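Local coordinates for muramoyltetrapeptide carboxypeptidase (PDB 6UUK), which probably acts as a serine-type LD-carboxypeptidase of the S66 family, trimming the terminal D-alanine from muramoyl tetrapeptides during murein recycling, at residues Ile58-Pro66 / Arg93-Arg104; Asp177-Thr187 / Gly315-Leu323. All coordinates share one frame; numbering follows the deposited sequence.

Interaction 1: residues Ile58-Pro66 / Arg93-Arg104; sequences IIAPGGYVP and RHERFAANDEER
Arg93 lays its guanidinium over one face of the Tyr64 ring, a cation-pi contact with CZ 3.9 Å from the ring centroid and the planes 31° apart. An extended chain (chi1 179°) carries the group that far, and of the guanidinium atoms Arg93 NH2 comes nearest, 3.2 Å from Tyr64 CE1. Arg96 O approaches the ring obliquely, 3.1 Å from Tyr64 CD2. The Arg104 guanidinium has Asp101 CA on one face and Phe97 CD1 on the other, while Gly62 O sits at the edge of the Phe97 ring. Arg104 NE gives a weak bond to Pro61 O, and its NH2 forms a salt bridge to Asp101 OD1, 2.7 Å away and tilted out of both planes. Between these ends, Ala98 N bonds weakly to Gly62 O, and Ala98 CB meets Ala60 CB at 3.6 Å. Tyr287 of the second subunit stacks on Tyr64, and Asp288 of that subunit pairs with Arg96, which also donates to Gly126 O. The loop at the C-terminal end of parallel strand 55-59 thus packs against the Asn100-capped start of helix 101-111 and forms part of the subunit interface, the Arg96 side chain about 9 Å from that of Ser152, the predicted nucleophile.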
loop_
_atom_site.group_PDB
_atom_site.type_symbol
_atom_site.label_atom_id
_atom_site.label_comp_id
_atom_site.label_asym_id
_atom_site.label_seq_id
_atom_site.Cartn_x
_atom_site.Cartn_y
_atom_site.Cartn_z
ATOM N N ILE B 58 -26.274 -6.197 -11.016
ATOM C CA ILE B 58 -24.900 -6.059 -11.484
ATOM C C ILE B 58 -24.519 -4.586 -11.416
ATOM O O ILE B 58 -25.191 -3.734 -12.010
ATOM C CB ILE B 58 -24.734 -6.609 -12.908
ATOM N N ILE B 59 -23.442 -4.285 -10.692
ATOM C CA ILE B 59 -22.961 -2.922 -10.517
ATOM C C ILE B 59 -21.487 -2.875 -10.890
ATOM O O ILE B 59 -20.749 -3.850 -10.711
ATOM C CB ILE B 59 -23.183 -2.420 -9.069
ATOM C CG1 ILE B 59 -24.657 -2.538 -8.684
ATOM C CG2 ILE B 59 -22.726 -0.979 -8.911
ATOM C CD1 ILE B 59 -24.995 -1.883 -7.365
ATOM N N ALA B 60 -21.059 -1.732 -11.429
ATOM C CA ALA B 60 -19.670 -1.495 -11.810
ATOM C C ALA B 60 -19.054 -0.466 -10.869
ATOM O O ALA B 60 -19.061 0.738 -11.166
ATOM C CB ALA B 60 -19.581 -1.023 -13.263
ATOM N N PRO B 61 -18.508 -0.884 -9.723
ATOM C CA PRO B 61 -17.905 0.092 -8.803
ATOM C C PRO B 61 -16.533 0.578 -9.235
ATOM O O PRO B 61 -16.104 1.645 -8.774
ATOM C CB PRO B 61 -17.822 -0.681 -7.482
ATOM C CG PRO B 61 -17.662 -2.101 -7.909
ATOM C CD PRO B 61 -18.461 -2.255 -9.183
ATOM N N GLY B 62 -15.841 -0.156 -10.103
ATOM C CA GLY B 62 -14.524 0.246 -10.558
ATOM C C GLY B 62 -14.435 0.434 -12.058
ATOM O O GLY B 62 -14.951 1.415 -12.600
ATOM N N GLY B 63 -13.780 -0.506 -12.740
ATOM C CA GLY B 63 -13.587 -0.413 -14.170
ATOM C C GLY B 63 -14.780 -0.917 -14.961
ATOM O O GLY B 63 -15.802 -1.339 -14.420
ATOM N N TYR B 64 -14.634 -0.866 -16.281
ATOM C CA TYR B 64 -15.673 -1.289 -17.207
ATOM C C TYR B 64 -15.337 -2.650 -17.805
ATOM O O TYR B 64 -14.198 -3.120 -17.750
ATOM C CB TYR B 64 -15.868 -0.257 -18.326
ATOM C CG TYR B 64 -14.612 0.069 -19.105
ATOM C CD1 TYR B 64 -14.231 -0.694 -20.202
ATOM C CD2 TYR B 64 -13.813 1.147 -18.751
ATOM C CE1 TYR B 64 -13.085 -0.398 -20.916
ATOM C CE2 TYR B 64 -12.666 1.452 -19.459
ATOM C CZ TYR B 64 -12.308 0.677 -20.541
ATOM O OH TYR B 64 -11.167 0.977 -21.249
ATOM N N VAL B 65 -16.356 -3.276 -18.383
ATOM C CA VAL B 65 -16.234 -4.585 -19.019
ATOM C C VAL B 65 -16.869 -4.493 -20.402
ATOM O O VAL B 65 -17.918 -3.847 -20.553
ATOM C CB VAL B 65 -16.886 -5.681 -18.157
ATOM C CG1 VAL B 65 -17.348 -6.857 -19.008
ATOM C CG2 VAL B 65 -15.915 -6.155 -17.090
ATOM N N PRO B 66 -16.269 -5.087 -21.436
ATOM C CA PRO B 66 -16.894 -5.057 -22.764
ATOM C C PRO B 66 -18.289 -5.662 -22.733
ATOM O O PRO B 66 -18.540 -6.661 -22.055
ATOM C CB PRO B 66 -15.934 -5.887 -23.627
ATOM C CG PRO B 66 -15.118 -6.684 -22.653
ATOM C CD PRO B 66 -14.990 -5.815 -21.443
ATOM N N ARG B 93 -19.978 6.291 -19.551
ATOM C CA ARG B 93 -18.645 5.719 -19.405
ATOM C C ARG B 93 -17.599 6.822 -19.301
ATOM O O ARG B 93 -17.501 7.683 -20.180
ATOM C CB ARG B 93 -18.348 4.799 -20.587
ATOM C CG ARG B 93 -16.974 4.158 -20.570
ATOM C CD ARG B 93 -16.885 3.080 -21.638
ATOM N NE ARG B 93 -15.508 2.761 -22.003
ATOM C CZ ARG B 93 -15.172 1.877 -22.936
ATOM N NH1 ARG B 93 -16.114 1.219 -23.598
ATOM N NH2 ARG B 93 -13.895 1.649 -23.209
ATOM N N HIS B 94 -16.816 6.792 -18.224
ATOM C CA HIS B 94 -15.942 7.904 -17.851
ATOM C C HIS B 94 -14.511 7.398 -17.689
ATOM O O HIS B 94 -14.162 6.839 -16.645
ATOM C CB HIS B 94 -16.439 8.565 -16.569
ATOM C CG HIS B 94 -15.886 9.936 -16.338
ATOM N ND1 HIS B 94 -14.749 10.168 -15.596
ATOM C CD2 HIS B 94 -16.322 11.151 -16.748
ATOM C CE1 HIS B 94 -14.505 11.467 -15.560
ATOM N NE2 HIS B 94 -15.445 12.085 -16.252
ATOM N N GLU B 95 -13.696 7.598 -18.723
ATOM C CA GLU B 95 -12.245 7.359 -18.683
ATOM C C GLU B 95 -11.996 5.889 -18.346
ATOM O O GLU B 95 -12.554 5.006 -19.018
ATOM C CB GLU B 95 -11.611 8.360 -17.726
ATOM C CG GLU B 95 -11.728 9.816 -18.137
ATOM C CD GLU B 95 -11.123 10.749 -17.105
ATOM O OE1 GLU B 95 -11.741 11.789 -16.798
ATOM O OE2 GLU B 95 -10.030 10.431 -16.590
ATOM N N ARG B 96 -11.175 5.583 -17.339
ATOM C CA ARG B 96 -10.860 4.211 -16.967
ATOM C C ARG B 96 -12.045 3.497 -16.329
ATOM O O ARG B 96 -12.121 2.264 -16.394
ATOM C CB ARG B 96 -9.656 4.226 -16.019
ATOM C CG ARG B 96 -9.330 2.921 -15.317
ATOM C CD ARG B 96 -8.290 3.165 -14.235
ATOM N NE ARG B 96 -7.909 1.945 -13.533
ATOM C CZ ARG B 96 -6.907 1.155 -13.903
ATOM N NH1 ARG B 96 -6.187 1.455 -14.974
ATOM N NH2 ARG B 96 -6.626 0.064 -13.203
ATOM N N PHE B 97 -12.974 4.239 -15.741
ATOM C CA PHE B 97 -14.099 3.675 -15.011
ATOM C C PHE B 97 -15.323 3.554 -15.914
ATOM O O PHE B 97 -15.407 4.172 -16.979
ATOM C CB PHE B 97 -14.428 4.542 -13.794
ATOM C CG PHE B 97 -13.216 5.121 -13.121
ATOM C CD1 PHE B 97 -12.537 4.403 -12.150
ATOM C CD2 PHE B 97 -12.752 6.381 -13.462
ATOM C CE1 PHE B 97 -11.420 4.932 -11.531
ATOM C CE2 PHE B 97 -11.636 6.915 -12.849
ATOM C CZ PHE B 97 -10.969 6.190 -11.881
ATOM N N ALA B 98 -16.281 2.738 -15.468
ATOM C CA ALA B 98 -17.514 2.542 -16.219
ATOM C C ALA B 98 -18.446 3.742 -16.151
ATOM O O ALA B 98 -19.391 3.815 -16.945
ATOM C CB ALA B 98 -18.244 1.295 -15.720
ATOM N N ALA B 99 -18.210 4.670 -15.227
ATOM C CA ALA B 99 -19.005 5.886 -15.101
ATOM C C ALA B 99 -18.272 6.824 -14.153
ATOM O O ALA B 99 -17.279 6.448 -13.522
ATOM C CB ALA B 99 -20.422 5.596 -14.599
ATOM N N ASN B 100 -18.770 8.055 -14.064
ATOM C CA ASN B 100 -18.191 9.018 -13.143
ATOM C C ASN B 100 -18.491 8.610 -11.700
ATOM O O ASN B 100 -19.336 7.751 -11.427
ATOM C CB ASN B 100 -18.718 10.425 -13.429
ATOM C CG ASN B 100 -20.227 10.515 -13.330
ATOM O OD1 ASN B 100 -20.781 10.668 -12.241
ATOM N ND2 ASN B 100 -20.901 10.431 -14.471
ATOM N N ASP B 101 -17.775 9.241 -10.765
ATOM C CA ASP B 101 -17.911 8.881 -9.357
ATOM C C ASP B 101 -19.344 9.065 -8.872
ATOM O O ASP B 101 -19.862 8.237 -8.113
ATOM C CB ASP B 101 -16.950 9.712 -8.507
ATOM C CG ASP B 101 -15.517 9.623 -8.993
ATOM O OD1 ASP B 101 -15.150 8.584 -9.580
ATOM O OD2 ASP B 101 -14.759 10.593 -8.787
ATOM N N GLU B 102 -20.002 10.141 -9.304
ATOM C CA GLU B 102 -21.375 10.386 -8.881
ATOM C C GLU B 102 -22.345 9.414 -9.540
ATOM O O GLU B 102 -23.340 9.019 -8.920
ATOM C CB GLU B 102 -21.777 11.829 -9.192
ATOM C CG GLU B 102 -20.907 12.888 -8.521
ATOM C CD GLU B 102 -19.588 13.111 -9.240
ATOM O OE1 GLU B 102 -19.452 12.644 -10.391
ATOM O OE2 GLU B 102 -18.687 13.747 -8.654
ATOM N N GLU B 103 -22.078 9.017 -10.785
ATOM C CA GLU B 103 -22.960 8.068 -11.455
ATOM C C GLU B 103 -22.764 6.658 -10.914
ATOM O O GLU B 103 -23.742 5.932 -10.699
ATOM C CB GLU B 103 -22.727 8.104 -12.966
ATOM C CG GLU B 103 -23.608 7.142 -13.752
ATOM C CD GLU B 103 -25.090 7.453 -13.617
ATOM O OE1 GLU B 103 -25.438 8.635 -13.411
ATOM O OE2 GLU B 103 -25.905 6.512 -13.717
ATOM N N ARG B 104 -21.512 6.251 -10.689
ATOM C CA ARG B 104 -21.265 4.949 -10.078
ATOM C C ARG B 104 -21.851 4.879 -8.675
ATOM O O ARG B 104 -22.316 3.818 -8.248
ATOM C CB ARG B 104 -19.765 4.648 -10.040
ATOM C CG ARG B 104 -19.098 4.578 -11.400
ATOM C CD ARG B 104 -17.739 3.894 -11.320
ATOM N NE ARG B 104 -16.914 4.416 -10.235
ATOM C CZ ARG B 104 -16.137 5.491 -10.333
ATOM N NH1 ARG B 104 -16.083 6.171 -11.470
ATOM N NH2 ARG B 104 -15.418 5.889 -9.293
#

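Interaction 2: residues Asp177-Thr187 / Gly315-Leu323; sequences DFTRGDLSAFT and GHTKDKVTL
Thr187 and Lys320 cross obliquely where the first turn of helix 185-196 meets the loop 315-323, and the threonine hydroxyl works in both directions. Thr187 OG1 donates to Lys318 O at 2.6 Å, in the carbonyl plane and on a lone pair, and accepts from Lys320 N at 2.9 Å (N-H...O 154°). Alongside, Thr187 CG2 rests against Lys320 CG. Ser184, the N-cap of the helix, turns its OG away from its own backbone N (chi1 177°); this oxygen accepts from Thr187 N and donates to Asp319 OD1 at 2.5 Å, reaching the carboxylate from above its plane. Asp319 OD2 lies against Phe186 CB, with ring and carboxylate planes only 7° apart. Further along the Phe186 ring, CZ meets Val321 CG1 at 3.6 Å.

Lys318 runs out extended and crosses both Arg180 and Asp182 at about a right angle. Arg180 NH1 touches Lys318 CG, while Lys318 NZ is paired with Asp182 OD1 in a salt bridge modelled so short (2.5 Å) that its length is doubtful; Arg180 NE is held by Ser176 O. Lys320, bent at its third torsion, comes from the opposite direction to Asp177, and its NZ reaches Asp177 OD2 in a weak salt bridge of 3.5 Å, an oxygen that also accepts from Met173 N. A water donates to Thr187 O and Lys320 O and accepts from Thr322 OG1, linking the helix's first turn to the loop.

His316, a predicted member of the charge relay, lies in this same loop and makes a weak bond to Glu246. Two hydroxyls thus fix the loop backbone and Asp319 to the helix start, while the lysine-aspartate pairs probably balance charge at both ends, one near the predicted catalytic residues.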
loop_
_atom_site.group_PDB
_atom_site.type_symbol
_atom_site.label_atom_id
_atom_site.label_comp_id
_atom_site.label_asym_id
_atom_site.label_seq_id
_atom_site.Cartn_x
_atom_site.Cartn_y
_atom_site.Cartn_z
ATOM N N ASP B 177 -15.214 -14.529 -13.530
ATOM C CA ASP B 177 -15.865 -15.709 -12.976
ATOM C C ASP B 177 -17.127 -16.114 -13.720
ATOM O O ASP B 177 -17.497 -17.289 -13.683
ATOM C CB ASP B 177 -16.205 -15.485 -11.499
ATOM C CG ASP B 177 -14.969 -15.338 -10.635
ATOM O OD1 ASP B 177 -14.135 -16.269 -10.625
ATOM O OD2 ASP B 177 -14.822 -14.288 -9.977
ATOM N N PHE B 178 -17.794 -15.175 -14.392
ATOM C CA PHE B 178 -18.947 -15.485 -15.224
ATOM C C PHE B 178 -18.742 -15.174 -16.698
ATOM O O PHE B 178 -19.495 -15.697 -17.528
ATOM C CB PHE B 178 -20.192 -14.731 -14.729
ATOM C CG PHE B 178 -20.664 -15.163 -13.370
ATOM C CD1 PHE B 178 -21.404 -16.324 -13.217
ATOM C CD2 PHE B 178 -20.374 -14.406 -12.247
ATOM C CE1 PHE B 178 -21.841 -16.726 -11.968
ATOM C CE2 PHE B 178 -20.809 -14.801 -10.996
ATOM C CZ PHE B 178 -21.544 -15.963 -10.857
ATOM N N THR B 179 -17.755 -14.348 -17.048
ATOM C CA THR B 179 -17.469 -14.036 -18.441
ATOM C C THR B 179 -16.536 -15.041 -19.101
ATOM O O THR B 179 -16.520 -15.132 -20.333
ATOM C CB THR B 179 -16.847 -12.640 -18.563
ATOM O OG1 THR B 179 -15.713 -12.543 -17.692
ATOM C CG2 THR B 179 -17.858 -11.566 -18.198
ATOM N N ARG B 180 -15.765 -15.789 -18.320
ATOM C CA ARG B 180 -14.807 -16.721 -18.896
ATOM C C ARG B 180 -15.514 -17.923 -19.511
ATOM O O ARG B 180 -16.557 -18.377 -19.033
ATOM C CB ARG B 180 -13.816 -17.192 -17.833
ATOM C CG ARG B 180 -14.464 -17.816 -16.608
ATOM C CD ARG B 180 -13.471 -18.684 -15.858
ATOM N NE ARG B 180 -12.242 -17.963 -15.539
ATOM C CZ ARG B 180 -11.078 -18.551 -15.288
ATOM N NH1 ARG B 180 -10.978 -19.872 -15.331
ATOM N NH2 ARG B 180 -10.010 -17.819 -15.005
ATOM N N GLY B 181 -14.933 -18.437 -20.599
ATOM C CA GLY B 181 -15.434 -19.658 -21.202
ATOM C C GLY B 181 -15.059 -20.919 -20.458
ATOM O O GLY B 181 -15.765 -21.926 -20.572
ATOM N N ASP B 182 -13.965 -20.886 -19.699
ATOM C CA ASP B 182 -13.544 -22.023 -18.882
ATOM C C ASP B 182 -14.134 -21.901 -17.475
ATOM O O ASP B 182 -13.429 -21.766 -16.474
ATOM C CB ASP B 182 -12.021 -22.111 -18.850
ATOM C CG ASP B 182 -11.517 -23.475 -18.407
ATOM O OD1 ASP B 182 -11.857 -23.912 -17.288
ATOM O OD2 ASP B 182 -10.778 -24.114 -19.185
ATOM N N LEU B 183 -15.466 -21.947 -17.422
ATOM C CA LEU B 183 -16.183 -21.743 -16.171
ATOM C C LEU B 183 -15.782 -22.783 -15.133
ATOM O O LEU B 183 -15.535 -23.949 -15.455
ATOM C CB LEU B 183 -17.692 -21.797 -16.412
ATOM C CG LEU B 183 -18.307 -20.611 -17.156
ATOM C CD1 LEU B 183 -19.777 -20.861 -17.446
ATOM C CD2 LEU B 183 -18.130 -19.332 -16.353
ATOM N N SER B 184 -15.717 -22.351 -13.878
ATOM C CA SER B 184 -15.306 -23.200 -12.768
ATOM C C SER B 184 -16.541 -23.671 -12.011
ATOM O O SER B 184 -17.294 -22.853 -11.472
ATOM C CB SER B 184 -14.360 -22.450 -11.831
ATOM O OG SER B 184 -14.013 -23.246 -10.711
ATOM N N ALA B 185 -16.746 -24.990 -11.973
ATOM C CA ALA B 185 -17.834 -25.537 -11.173
ATOM C C ALA B 185 -17.573 -25.358 -9.684
ATOM O O ALA B 185 -18.517 -25.189 -8.906
ATOM C CB ALA B 185 -18.045 -27.014 -11.505
ATOM N N PHE B 186 -16.303 -25.388 -9.272
ATOM C CA PHE B 186 -15.971 -25.188 -7.864
ATOM C C PHE B 186 -16.374 -23.796 -7.396
ATOM O O PHE B 186 -16.907 -23.633 -6.293
ATOM C CB PHE B 186 -14.474 -25.420 -7.649
ATOM C CG PHE B 186 -14.018 -25.207 -6.233
ATOM C CD1 PHE B 186 -13.553 -23.968 -5.818
ATOM C CD2 PHE B 186 -14.039 -26.247 -5.320
ATOM C CE1 PHE B 186 -13.129 -23.770 -4.518
ATOM C CE2 PHE B 186 -13.615 -26.055 -4.019
ATOM C CZ PHE B 186 -13.159 -24.815 -3.618
ATOM N N THR B 187 -16.128 -22.778 -8.222
ATOM C CA THR B 187 -16.440 -21.408 -7.827
ATOM C C THR B 187 -17.944 -21.158 -7.840
ATOM O O THR B 187 -18.497 -20.582 -6.895
ATOM C CB THR B 187 -15.724 -20.421 -8.750
ATOM O OG1 THR B 187 -14.306 -20.576 -8.612
ATOM C CG2 THR B 187 -16.109 -18.990 -8.406
ATOM N N GLY B 315 -8.743 -16.314 -3.695
ATOM C CA GLY B 315 -7.875 -15.335 -4.319
ATOM C C GLY B 315 -8.319 -15.081 -5.749
ATOM O O GLY B 315 -9.455 -15.373 -6.120
ATOM N N HIS B 316 -7.396 -14.535 -6.534
ATOM C CA HIS B 316 -7.653 -14.299 -7.955
ATOM C C HIS B 316 -7.338 -15.540 -8.781
ATOM O O HIS B 316 -6.597 -15.491 -9.762
ATOM C CB HIS B 316 -6.856 -13.098 -8.445
ATOM C CG HIS B 316 -7.219 -11.814 -7.764
ATOM N ND1 HIS B 316 -6.929 -11.563 -6.441
ATOM C CD2 HIS B 316 -7.845 -10.708 -8.229
ATOM C CE1 HIS B 316 -7.361 -10.357 -6.117
ATOM N NE2 HIS B 316 -7.922 -9.816 -7.185
ATOM N N THR B 317 -7.907 -16.669 -8.372
ATOM C CA THR B 317 -7.728 -17.941 -9.049
ATOM C C THR B 317 -9.042 -18.385 -9.675
ATOM O O THR B 317 -10.112 -17.847 -9.376
ATOM C CB THR B 317 -7.224 -19.015 -8.077
ATOM O OG1 THR B 317 -8.160 -19.169 -7.003
ATOM C CG2 THR B 317 -5.871 -18.622 -7.504
ATOM N N LYS B 318 -8.947 -19.376 -10.563
ATOM C CA LYS B 318 -10.148 -19.923 -11.187
ATOM C C LYS B 318 -11.079 -20.525 -10.142
ATOM O O LYS B 318 -12.285 -20.256 -10.139
ATOM C CB LYS B 318 -9.768 -20.967 -12.236
ATOM C CG LYS B 318 -10.934 -21.826 -12.692
ATOM C CD LYS B 318 -10.497 -22.868 -13.706
ATOM C CE LYS B 318 -11.644 -23.798 -14.061
ATOM N NZ LYS B 318 -11.242 -24.800 -15.083
ATOM N N ASP B 319 -10.534 -21.344 -9.246
ATOM C CA ASP B 319 -11.311 -21.950 -8.173
ATOM C C ASP B 319 -11.194 -21.095 -6.917
ATOM O O ASP B 319 -10.100 -20.940 -6.365
ATOM C CB ASP B 319 -10.836 -23.377 -7.899
ATOM C CG ASP B 319 -11.327 -24.362 -8.936
ATOM O OD1 ASP B 319 -11.645 -23.933 -10.065
ATOM O OD2 ASP B 319 -11.411 -25.565 -8.616
ATOM N N LYS B 320 -12.320 -20.542 -6.473
ATOM C CA LYS B 320 -12.365 -19.735 -5.265
ATOM C C LYS B 320 -13.662 -20.020 -4.526
ATOM O O LYS B 320 -14.638 -20.504 -5.104
ATOM C CB LYS B 320 -12.251 -18.235 -5.578
ATOM C CG LYS B 320 -13.486 -17.647 -6.240
ATOM C CD LYS B 320 -13.272 -16.193 -6.622
ATOM C CE LYS B 320 -12.202 -16.060 -7.691
ATOM N NZ LYS B 320 -11.954 -14.642 -8.064
ATOM N N VAL B 321 -13.662 -19.715 -3.233
ATOM C CA VAL B 321 -14.830 -19.906 -2.387
ATOM C C VAL B 321 -15.432 -18.547 -2.060
ATOM O O VAL B 321 -14.810 -17.496 -2.243
ATOM C CB VAL B 321 -14.490 -20.680 -1.096
ATOM C CG1 VAL B 321 -14.019 -22.087 -1.427
ATOM C CG2 VAL B 321 -13.436 -19.933 -0.294
ATOM N N THR B 322 -16.668 -18.576 -1.569
ATOM C CA THR B 322 -17.378 -17.377 -1.144
ATOM C C THR B 322 -17.310 -17.299 0.378
ATOM O O THR B 322 -17.889 -18.137 1.076
ATOM C CB THR B 322 -18.825 -17.391 -1.633
ATOM O OG1 THR B 322 -18.846 -17.350 -3.064
ATOM C CG2 THR B 322 -19.583 -16.191 -1.084
ATOM N N LEU B 323 -16.600 -16.295 0.887
ATOM C CA LEU B 323 -16.384 -16.143 2.320
ATOM C C LEU B 323 -17.257 -15.022 2.857
ATOM O O LEU B 323 -17.075 -13.859 2.463
ATOM C CB LEU B 323 -14.911 -15.859 2.613
ATOM C CG LEU B 323 -13.929 -16.958 2.207
ATOM C CD1 LEU B 323 -12.496 -16.546 2.503
ATOM C CD2 LEU B 323 -14.269 -18.264 2.908
HETATM O O HOH W 1 -16.894 -19.242 -4.895
#

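From the N terminus, strand 55-59 runs into the loop of interaction 1, and the chain passes through helix 67-79 and strand 83-86 before 93-104 returns to close that short circuit, 26 residues long. Interaction 2 opens only after the remaining parallel strands of the same sheet, and closes 127 residues later, after five of the second sheet's seven strands. The contacts are in series, neither nested nor crossed. Interaction 1 stays within the N-terminal domain, whereas interaction 2 brings a loop of the C-terminal domain range back to helix 185-196, just before strand 323-325 joins the edge of the first sheet. Their centres lie about 22 Å apart, their nearest atoms about 5 Å.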